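Local atomic coordinates of unsaturated glucuronyl hydrolase (Streptococcus agalactiae, PDB entry 2ZZR), a protein that hydrolyses unsaturated hyaluronan, chondroitin and heparin disaccharides, releasing the unsaturated uronic acid. Residues A[168-173]-A[217-222]; A[175-180]-A[255-260]; A[201-206]-A[262-267]. All blocks are in the same frame, centred on the assembly; numbering follows the deposited sequence.

Contact 1. Residues A[168-173]-A[217-222]; sequences HYRLII and FHTFYF
The phenol ring of Y221 carries R170 over one face: R170 CB stands 4.0 Å from the centroid of the Y221 ring, 17° off its normal, which defines a CH-pi contact. With CG placed between the backbone N and the carbonyl carbon (chi1 74°), the R170 chain runs on alongside the phenol, and R170 CD comes within 3.7 Å of Y221 OH. At the far end the guanidinium is gripped in its own plane, where R170 NH2 donates to H168 O at 3.0 Å; the same nitrogen also bonds W160 O, the W160 ring makes a cation-pi contact with R170, and T219 CG2 lies at another part of the edge. A second face is used at H218, whose imidazole has I172 CG2 over it, 3.7 Å from the ring centroid. The Y169 ring is met at its edge instead, with F222 O 3.2 Å from Y169 CD2, while L171 CD2 approaches the F222 ring obliquely, 3.7 Å from F222 CE1.

Between these two layers of side chains the backbones pair antiparallel, their strand axes at 160°, through four N-H...O bonds, two of them exchanged between L171 and F220. R170/Y221 and I172/T219 are non-hydrogen-bonded pairs with side chains on one face; L171/F220, hydrogen-bonded, occupies the other.

Strand 219-222 is central in a three-stranded sheet; strand 229-233 flanks it, H218 and T219 both opposing V233 in a classic beta bulge. Strand 170-172 leads through I173 to D174, the probable proton donor, and F220 lies beside G232, probably substrate-binding. Helix 192-209 packs on the L171/F220 face through S205, N208 and V209.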
loop_
_atom_site.group_PDB
_atom_site.type_symbol
_atom_site.label_atom_id
_atom_site.label_comp_id
_atom_site.label_asym_id
_atom_site.label_seq_id
_atom_site.Cartn_x
_atom_site.Cartn_y
_atom_site.Cartn_z
ATOM N N HIS A 168 -4.774 -16.189 17.568
ATOM C CA HIS A 168 -4.518 -14.867 16.975
ATOM C C HIS A 168 -3.072 -14.727 16.500
ATOM O O HIS A 168 -2.685 -13.670 16.003
ATOM C CB HIS A 168 -4.763 -13.766 18.007
ATOM C CG HIS A 168 -6.189 -13.639 18.441
ATOM N ND1 HIS A 168 -6.612 -12.633 19.280
ATOM C CD2 HIS A 168 -7.288 -14.371 18.144
ATOM C CE1 HIS A 168 -7.909 -12.760 19.496
ATOM N NE2 HIS A 168 -8.342 -13.807 18.821
ATOM N N TYR A 169 -2.278 -15.785 16.673
ATOM C CA TYR A 169 -0.821 -15.710 16.519
ATOM C C TYR A 169 -0.433 -15.786 15.044
ATOM O O TYR A 169 -0.099 -16.851 14.513
ATOM C CB TYR A 169 -0.172 -16.832 17.329
ATOM C CG TYR A 169 1.278 -16.612 17.683
ATOM C CD1 TYR A 169 1.644 -15.687 18.661
ATOM C CD2 TYR A 169 2.280 -17.355 17.067
ATOM C CE1 TYR A 169 2.978 -15.500 19.004
ATOM C CE2 TYR A 169 3.619 -17.176 17.405
ATOM C CZ TYR A 169 3.956 -16.255 18.372
ATOM O OH TYR A 169 5.272 -16.071 18.710
ATOM N N ARG A 170 -0.501 -14.636 14.378
ATOM C CA ARG A 170 -0.439 -14.607 12.930
ATOM C C ARG A 170 0.109 -13.274 12.438
ATOM O O ARG A 170 0.071 -12.271 13.165
ATOM C CB ARG A 170 -1.837 -14.835 12.344
ATOM C CG ARG A 170 -2.770 -13.615 12.473
ATOM C CD ARG A 170 -4.221 -13.996 12.756
ATOM N NE ARG A 170 -5.106 -12.845 12.574
ATOM C CZ ARG A 170 -5.271 -11.861 13.458
ATOM N NH1 ARG A 170 -6.093 -10.859 13.175
ATOM N NH2 ARG A 170 -4.621 -11.866 14.619
ATOM N N LEU A 171 0.617 -13.286 11.207
ATOM C CA LEU A 171 0.941 -12.052 10.488
ATOM C C LEU A 171 -0.040 -11.873 9.337
ATOM O O LEU A 171 -0.670 -12.834 8.887
ATOM C CB LEU A 171 2.391 -12.065 9.970
ATOM C CG LEU A 171 2.856 -13.126 8.956
ATOM C CD1 LEU A 171 2.381 -12.843 7.523
ATOM C CD2 LEU A 171 4.382 -13.259 8.977
ATOM N N ILE A 172 -0.157 -10.641 8.849
ATOM C CA ILE A 172 -0.989 -10.344 7.690
ATOM C C ILE A 172 -0.081 -9.694 6.644
ATOM O O ILE A 172 0.867 -8.998 7.001
ATOM C CB ILE A 172 -2.204 -9.455 8.080
ATOM C CG1 ILE A 172 -3.112 -10.229 9.058
ATOM C CG2 ILE A 172 -2.995 -9.009 6.846
ATOM C CD1 ILE A 172 -4.269 -9.424 9.623
ATOM N N ILE A 173 -0.348 -9.957 5.369
ATOM C CA ILE A 173 0.576 -9.557 4.301
ATOM C C ILE A 173 0.775 -8.039 4.200
ATOM O O ILE A 173 1.852 -7.573 3.793
ATOM C CB ILE A 173 0.169 -10.147 2.921
ATOM C CG1 ILE A 173 1.316 -9.965 1.910
ATOM C CG2 ILE A 173 -1.174 -9.575 2.445
ATOM C CD1 ILE A 173 1.172 -10.768 0.637
ATOM N N PHE A 217 -1.352 -15.532 0.428
ATOM C CA PHE A 217 -2.281 -15.636 1.551
ATOM C C PHE A 217 -2.512 -14.229 2.102
ATOM O O PHE A 217 -1.696 -13.329 1.901
ATOM C CB PHE A 217 -1.698 -16.486 2.681
ATOM C CG PHE A 217 -1.696 -17.963 2.417
ATOM C CD1 PHE A 217 -0.501 -18.673 2.421
ATOM C CD2 PHE A 217 -2.888 -18.656 2.195
ATOM C CE1 PHE A 217 -0.486 -20.052 2.198
ATOM C CE2 PHE A 217 -2.881 -20.028 1.962
ATOM C CZ PHE A 217 -1.679 -20.726 1.973
ATOM N N HIS A 218 -3.623 -14.047 2.805
ATOM C CA HIS A 218 -3.862 -12.822 3.560
ATOM C C HIS A 218 -3.150 -12.926 4.903
ATOM O O HIS A 218 -2.439 -12.007 5.320
ATOM C CB HIS A 218 -5.375 -12.620 3.755
ATOM C CG HIS A 218 -5.731 -11.565 4.759
ATOM N ND1 HIS A 218 -6.091 -10.285 4.401
ATOM C CD2 HIS A 218 -5.807 -11.611 6.109
ATOM C CE1 HIS A 218 -6.356 -9.582 5.487
ATOM N NE2 HIS A 218 -6.196 -10.365 6.538
ATOM N N THR A 219 -3.345 -14.070 5.557
ATOM C CA THR A 219 -2.902 -14.312 6.921
ATOM C C THR A 219 -2.032 -15.566 6.971
ATOM O O THR A 219 -2.262 -16.518 6.215
ATOM C CB THR A 219 -4.140 -14.509 7.847
ATOM O OG1 THR A 219 -4.872 -13.283 7.942
ATOM C CG2 THR A 219 -3.743 -14.938 9.247
ATOM N N PHE A 220 -1.035 -15.571 7.853
ATOM C CA PHE A 220 -0.275 -16.792 8.108
ATOM C C PHE A 220 -0.046 -16.997 9.594
ATOM O O PHE A 220 0.476 -16.118 10.275
ATOM C CB PHE A 220 1.058 -16.829 7.344
ATOM C CG PHE A 220 1.542 -18.225 7.077
ATOM C CD1 PHE A 220 1.276 -18.840 5.860
ATOM C CD2 PHE A 220 2.215 -18.940 8.059
ATOM C CE1 PHE A 220 1.696 -20.149 5.615
ATOM C CE2 PHE A 220 2.638 -20.247 7.829
ATOM C CZ PHE A 220 2.376 -20.851 6.611
ATOM N N TYR A 221 -0.441 -18.175 10.078
ATOM C CA TYR A 221 -0.340 -18.522 11.492
ATOM C C TYR A 221 0.965 -19.217 11.843
ATOM O O TYR A 221 1.500 -19.989 11.052
ATOM C CB TYR A 221 -1.492 -19.453 11.888
ATOM C CG TYR A 221 -2.821 -18.757 12.015
ATOM C CD1 TYR A 221 -3.661 -18.612 10.911
ATOM C CD2 TYR A 221 -3.237 -18.243 13.242
ATOM C CE1 TYR A 221 -4.895 -17.968 11.031
ATOM C CE2 TYR A 221 -4.470 -17.599 13.371
ATOM C CZ TYR A 221 -5.283 -17.464 12.268
ATOM O OH TYR A 221 -6.496 -16.827 12.391
ATOM N N PHE A 222 1.442 -18.952 13.050
ATOM C CA PHE A 222 2.629 -19.597 13.598
ATOM C C PHE A 222 2.289 -20.276 14.919
ATOM O O PHE A 222 1.265 -19.971 15.538
ATOM C CB PHE A 222 3.746 -18.570 13.797
ATOM C CG PHE A 222 4.292 -18.023 12.509
ATOM C CD1 PHE A 222 3.618 -17.011 11.821
ATOM C CD2 PHE A 222 5.470 -18.528 11.972
ATOM C CE1 PHE A 222 4.116 -16.512 10.620
ATOM C CE2 PHE A 222 5.977 -18.034 10.767
ATOM C CZ PHE A 222 5.294 -17.023 10.090
#

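Contact 2. Residues A[175-180]-A[255-260]; sequences CLLNIQ and IPLSYR
L177 overlaps L257 methyl to methyl, with L177 CD1 3.6 Å from L257 CD1; the CB of L177 starts away from the opposing helix, and it is the branch end that returns to it. Q180 passes across L257 at about a right angle, its CD lying 3.6 Å from L257 CB; bent at chi2 (-44°), it turns its amide in between S258 and R260. I179 CD1 also reaches this side of the helix, 3.6 Å from S258 OG, a hydroxyl bonded within its own helix to G254 O. In this alpha barrel of a family 88 glycoside hydrolase, the short, weakly bonded helix 175-178 and the first residue of helix 180-189 pack on helix 245-262. The former starts just after D174, the probable proton donor; the latter carries W250, a probable substrate-binding residue close to L177, and is kinked at P256, whose nitrogen has no bond to the preceding turn. R260 folds back along it at chi3 (-61°), and R260 NE donates to L257 O at 2.8 Å and 165°, on a lone pair in the carbonyl plane. One guanidinium face meets L257 CD2, and R260 NH2 forms a salt bridge with the C-terminal carboxylate of W397.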
loop_
_atom_site.group_PDB
_atom_site.type_symbol
_atom_site.label_atom_id
_atom_site.label_comp_id
_atom_site.label_asym_id
_atom_site.label_seq_id
_atom_site.Cartn_x
_atom_site.Cartn_y
_atom_site.Cartn_z
ATOM N N CYS A 175 1.379 -6.075 6.430
ATOM C CA CYS A 175 2.421 -5.649 7.360
ATOM C C CYS A 175 3.748 -5.370 6.635
ATOM O O CYS A 175 4.615 -4.672 7.164
ATOM C CB CYS A 175 2.614 -6.651 8.503
ATOM S SG CYS A 175 3.451 -5.934 9.940
ATOM N N LEU A 176 3.895 -5.912 5.425
ATOM C CA LEU A 176 5.048 -5.592 4.570
ATOM C C LEU A 176 5.198 -4.085 4.339
ATOM O O LEU A 176 6.318 -3.584 4.229
ATOM C CB LEU A 176 4.956 -6.320 3.227
ATOM C CG LEU A 176 5.189 -7.840 3.247
ATOM C CD1 LEU A 176 5.080 -8.384 1.842
ATOM C CD2 LEU A 176 6.546 -8.189 3.848
ATOM N N LEU A 177 4.075 -3.375 4.264
ATOM C CA LEU A 177 4.105 -1.909 4.100
ATOM C C LEU A 177 4.410 -1.190 5.408
ATOM O O LEU A 177 4.875 -0.042 5.404
ATOM C CB LEU A 177 2.776 -1.393 3.542
ATOM C CG LEU A 177 2.531 -1.328 2.030
ATOM C CD1 LEU A 177 3.259 -0.147 1.405
ATOM C CD2 LEU A 177 2.868 -2.650 1.323
ATOM N N ASN A 178 4.135 -1.863 6.525
ATOM C CA ASN A 178 4.273 -1.257 7.847
ATOM C C ASN A 178 5.667 -1.380 8.464
ATOM O O ASN A 178 6.022 -0.622 9.366
ATOM C CB ASN A 178 3.183 -1.800 8.775
ATOM C CG ASN A 178 1.813 -1.267 8.406
ATOM O OD1 ASN A 178 1.425 -0.185 8.837
ATOM N ND2 ASN A 178 1.081 -2.012 7.582
ATOM N N ILE A 179 6.475 -2.305 7.952
ATOM C CA ILE A 179 7.856 -2.439 8.436
ATOM C C ILE A 179 8.776 -1.340 7.874
ATOM O O ILE A 179 9.903 -1.171 8.330
ATOM C CB ILE A 179 8.463 -3.852 8.175
ATOM C CG1 ILE A 179 8.612 -4.140 6.676
ATOM C CG2 ILE A 179 7.625 -4.931 8.876
ATOM C CD1 ILE A 179 9.380 -5.442 6.343
ATOM N N GLN A 180 8.292 -0.585 6.895
ATOM C CA GLN A 180 9.090 0.517 6.348
ATOM C C GLN A 180 9.354 1.549 7.445
ATOM O O GLN A 180 10.449 2.125 7.532
ATOM C CB GLN A 180 8.416 1.140 5.119
ATOM C CG GLN A 180 8.054 0.122 4.010
ATOM C CD GLN A 180 9.153 -0.904 3.712
ATOM O OE1 GLN A 180 8.896 -2.111 3.664
ATOM N NE2 GLN A 180 10.367 -0.429 3.497
ATOM N N ILE A 255 7.490 -5.750 -1.330
ATOM C CA ILE A 255 8.774 -6.382 -1.643
ATOM C C ILE A 255 9.840 -5.355 -2.088
ATOM O O ILE A 255 10.892 -5.276 -1.459
ATOM C CB ILE A 255 8.643 -7.559 -2.656
ATOM C CG1 ILE A 255 7.877 -8.727 -2.021
ATOM C CG2 ILE A 255 10.038 -8.012 -3.121
ATOM C CD1 ILE A 255 7.432 -9.800 -3.023
ATOM N N PRO A 256 9.578 -4.573 -3.163
ATOM C CA PRO A 256 10.601 -3.577 -3.546
ATOM C C PRO A 256 10.903 -2.539 -2.457
ATOM O O PRO A 256 12.058 -2.113 -2.324
ATOM C CB PRO A 256 10.024 -2.925 -4.814
ATOM C CG PRO A 256 8.561 -3.241 -4.790
ATOM C CD PRO A 256 8.447 -4.578 -4.106
ATOM N N LEU A 257 9.895 -2.155 -1.673
ATOM C CA LEU A 257 10.136 -1.220 -0.570
ATOM C C LEU A 257 11.168 -1.788 0.410
ATOM O O LEU A 257 12.118 -1.103 0.793
ATOM C CB LEU A 257 8.832 -0.871 0.156
ATOM C CG LEU A 257 7.883 0.080 -0.569
ATOM C CD1 LEU A 257 6.586 0.200 0.210
ATOM C CD2 LEU A 257 8.515 1.463 -0.750
ATOM N N SER A 258 11.000 -3.056 0.780
ATOM C CA SER A 258 11.957 -3.723 1.666
ATOM C C SER A 258 13.304 -3.959 0.995
ATOM O O SER A 258 14.355 -3.883 1.650
ATOM C CB SER A 258 11.383 -5.046 2.162
ATOM O OG SER A 258 10.182 -4.811 2.865
ATOM N N TYR A 259 13.272 -4.240 -0.303
ATOM C CA TYR A 259 14.503 -4.444 -1.075
ATOM C C TYR A 259 15.439 -3.230 -0.978
ATOM O O TYR A 259 16.662 -3.391 -0.892
ATOM C CB TYR A 259 14.196 -4.768 -2.538
ATOM C CG TYR A 259 15.445 -4.850 -3.391
ATOM C CD1 TYR A 259 16.206 -6.017 -3.441
ATOM C CD2 TYR A 259 15.881 -3.744 -4.126
ATOM C CE1 TYR A 259 17.364 -6.084 -4.220
ATOM C CE2 TYR A 259 17.036 -3.801 -4.897
ATOM C CZ TYR A 259 17.775 -4.970 -4.937
ATOM O OH TYR A 259 18.923 -5.020 -5.699
ATOM N N ARG A 260 14.871 -2.023 -0.987
ATOM C CA ARG A 260 15.686 -0.805 -0.828
ATOM C C ARG A 260 16.641 -0.946 0.345
ATOM O O ARG A 260 17.792 -0.520 0.280
ATOM C CB ARG A 260 14.821 0.410 -0.519
ATOM C CG ARG A 260 13.817 0.815 -1.565
ATOM C CD ARG A 260 13.003 1.993 -1.024
ATOM N NE ARG A 260 12.269 1.629 0.194
ATOM C CZ ARG A 260 11.855 2.490 1.123
ATOM N NH1 ARG A 260 12.099 3.792 0.997
ATOM N NH2 ARG A 260 11.197 2.047 2.188
#

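Contact 3. Residues A[201-206]-A[262-267]; sequences HFYASA and MKDYQQ
F202 reaches from helix 192-209 of the family 88 alpha barrel against the turn that follows helix 245-262 and the first residues of helix 265-280, where D264 and Q267 form a capping box. CB, the first atom of its side chain, is 4.1 Å from M262 SD. CG meets the same sulfur, a Met-aromatic contact in which the thioether lies oblique to the ring. Along one side, F202 CD2 is 3.9 Å from M262 CE. At the tip the partner changes: F202 CZ is 3.4 Å from Q267 NE2, and this nitrogen stands 3.3 Å above one face of the F202 ring, displaced toward the rim, with amide and ring planes 82° apart. The first torsion explains the reach, since CG lies anti to the backbone N (chi1 179°) and the ring is carried outward to the turn and the helix start.

What holds the upright amide is the cap itself. D264 occupies the N-cap position, and Q267 OE1 accepts from D264 N at 3.2 Å, which fixes the rotation of the amide and directs NE2 to the F202 face.

Y203, one residue on, works beside F202. M262 CE, having passed F202, ends 3.4 Å from Y203 CE1, so a single methyl is shared by both aromatic side chains. Residues M1 and I3 of the N-terminal segment also pack on Y203. The cap carboxylate divides its two oxygens between jobs: D264 OD1 accepts from Q266 N at 3.0 Å, from above the carboxylate plane, while Y203 OH donates to D264 OD2 at 2.6 Å, on the anti side and 25° out of that plane.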
loop_
_atom_site.group_PDB
_atom_site.type_symbol
_atom_site.label_atom_id
_atom_site.label_comp_id
_atom_site.label_asym_id
_atom_site.label_seq_id
_atom_site.Cartn_x
_atom_site.Cartn_y
_atom_site.Cartn_z
ATOM N N HIS A 201 10.711 -10.087 10.071
ATOM C CA HIS A 201 9.322 -10.052 9.617
ATOM C C HIS A 201 9.230 -10.226 8.114
ATOM O O HIS A 201 8.353 -10.935 7.623
ATOM C CB HIS A 201 8.600 -8.768 10.023
ATOM C CG HIS A 201 7.179 -8.740 9.563
ATOM N ND1 HIS A 201 6.142 -9.196 10.347
ATOM C CD2 HIS A 201 6.630 -8.385 8.377
ATOM C CE1 HIS A 201 5.009 -9.093 9.676
ATOM N NE2 HIS A 201 5.278 -8.607 8.476
ATOM N N PHE A 202 10.132 -9.579 7.378
ATOM C CA PHE A 202 10.121 -9.743 5.942
ATOM C C PHE A 202 10.255 -11.214 5.535
ATOM O O PHE A 202 9.459 -11.715 4.749
ATOM C CB PHE A 202 11.189 -8.912 5.204
ATOM C CG PHE A 202 11.134 -9.136 3.727
ATOM C CD1 PHE A 202 10.235 -8.419 2.939
ATOM C CD2 PHE A 202 11.879 -10.159 3.140
ATOM C CE1 PHE A 202 10.122 -8.675 1.572
ATOM C CE2 PHE A 202 11.776 -10.423 1.786
ATOM C CZ PHE A 202 10.888 -9.681 0.992
ATOM N N TYR A 203 11.262 -11.900 6.071
ATOM C CA TYR A 203 11.494 -13.296 5.687
ATOM C C TYR A 203 10.393 -14.237 6.152
ATOM O O TYR A 203 10.046 -15.164 5.440
ATOM C CB TYR A 203 12.876 -13.780 6.135
ATOM C CG TYR A 203 13.992 -13.183 5.306
ATOM C CD1 TYR A 203 14.928 -12.324 5.877
ATOM C CD2 TYR A 203 14.095 -13.459 3.938
ATOM C CE1 TYR A 203 15.953 -11.769 5.115
ATOM C CE2 TYR A 203 15.118 -12.905 3.162
ATOM C CZ TYR A 203 16.041 -12.063 3.762
ATOM O OH TYR A 203 17.061 -11.508 3.011
ATOM N N ALA A 204 9.838 -13.982 7.335
ATOM C CA ALA A 204 8.683 -14.752 7.815
ATOM C C ALA A 204 7.518 -14.620 6.832
ATOM O O ALA A 204 6.817 -15.597 6.533
ATOM C CB ALA A 204 8.281 -14.295 9.209
ATOM N N SER A 205 7.335 -13.413 6.304
ATOM C CA SER A 205 6.307 -13.172 5.305
ATOM C C SER A 205 6.643 -13.877 3.987
ATOM O O SER A 205 5.840 -14.663 3.466
ATOM C CB SER A 205 6.133 -11.670 5.081
ATOM O OG SER A 205 5.722 -11.017 6.271
ATOM N N ALA A 206 7.838 -13.603 3.463
ATOM C CA ALA A 206 8.263 -14.115 2.159
ATOM C C ALA A 206 8.173 -15.635 2.070
ATOM O O ALA A 206 7.787 -16.185 1.040
ATOM C CB ALA A 206 9.691 -13.657 1.848
ATOM N N MET A 262 17.359 -3.829 2.144
ATOM C CA MET A 262 17.911 -5.160 2.389
ATOM C C MET A 262 18.826 -5.620 1.269
ATOM O O MET A 262 19.806 -6.338 1.514
ATOM C CB MET A 262 16.781 -6.172 2.612
ATOM C CG MET A 262 15.988 -5.899 3.869
ATOM S SD MET A 262 14.509 -6.910 4.029
ATOM C CE MET A 262 15.227 -8.546 4.146
ATOM N N LYS A 263 18.496 -5.207 0.046
ATOM C CA LYS A 263 19.300 -5.500 -1.147
ATOM C C LYS A 263 19.612 -6.986 -1.308
ATOM O O LYS A 263 20.744 -7.385 -1.621
ATOM C CB LYS A 263 20.571 -4.639 -1.168
ATOM C CG LYS A 263 20.287 -3.142 -1.357
ATOM C CD LYS A 263 19.497 -2.914 -2.649
ATOM C CE LYS A 263 19.267 -1.440 -2.949
ATOM N NZ LYS A 263 20.231 -0.964 -3.992
ATOM N N ASP A 264 18.588 -7.804 -1.092
ATOM C CA ASP A 264 18.686 -9.241 -1.309
ATOM C C ASP A 264 18.064 -9.529 -2.665
ATOM O O ASP A 264 16.876 -9.290 -2.860
ATOM C CB ASP A 264 17.950 -9.971 -0.173
ATOM C CG ASP A 264 17.899 -11.483 -0.353
ATOM O OD1 ASP A 264 18.466 -12.024 -1.329
ATOM O OD2 ASP A 264 17.271 -12.132 0.509
ATOM N N TYR A 265 18.866 -10.025 -3.607
ATOM C CA TYR A 265 18.364 -10.308 -4.954
ATOM C C TYR A 265 17.196 -11.309 -4.979
ATOM O O TYR A 265 16.386 -11.293 -5.907
ATOM C CB TYR A 265 19.489 -10.760 -5.901
ATOM C CG TYR A 265 19.016 -10.901 -7.326
ATOM C CD1 TYR A 265 18.700 -12.158 -7.855
ATOM C CD2 TYR A 265 18.843 -9.776 -8.139
ATOM C CE1 TYR A 265 18.246 -12.291 -9.154
ATOM C CE2 TYR A 265 18.383 -9.898 -9.444
ATOM C CZ TYR A 265 18.084 -11.158 -9.944
ATOM O OH TYR A 265 17.625 -11.282 -11.228
ATOM N N GLN A 266 17.108 -12.166 -3.960
ATOM C CA GLN A 266 15.948 -13.062 -3.816
ATOM C C GLN A 266 14.629 -12.273 -3.829
ATOM O O GLN A 266 13.590 -12.790 -4.237
ATOM C CB GLN A 266 16.029 -13.852 -2.516
ATOM C CG GLN A 266 17.178 -14.830 -2.430
ATOM C CD GLN A 266 17.160 -15.593 -1.132
ATOM O OE1 GLN A 266 17.305 -15.012 -0.052
ATOM N NE2 GLN A 266 16.981 -16.900 -1.224
ATOM N N GLN A 267 14.680 -11.027 -3.363
ATOM C CA GLN A 267 13.495 -10.174 -3.336
ATOM C C GLN A 267 13.068 -9.735 -4.733
ATOM O O GLN A 267 11.875 -9.597 -5.014
ATOM C CB GLN A 267 13.739 -8.957 -2.446
ATOM C CG GLN A 267 13.967 -9.308 -0.989
ATOM C CD GLN A 267 14.417 -8.118 -0.172
ATOM O OE1 GLN A 267 15.457 -7.529 -0.449
ATOM N NE2 GLN A 267 13.647 -7.776 0.866
#

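Along the chain the three contacts interlock: 168-173, 175-180 and 201-206 come first in that order, and their partners 217-222, 255-260 and 262-267 follow in the same order. Contacts 2 and 3 are neighbours, their centres about 9 Å apart, and share the run from helix 245-262 into helix 265-280; I255 and Y259 both touch Q267. Contact 1, in the three-stranded sheet, has its centre about 17 Å from that of contact 2 and about 16 Å from that of contact 3, which it meets where L171 packs on helix 192-209. Between 168-173 and 175-180 the chain passes from the sheet of contact 1 through D174, the probable proton donor, into the helix of contact 2.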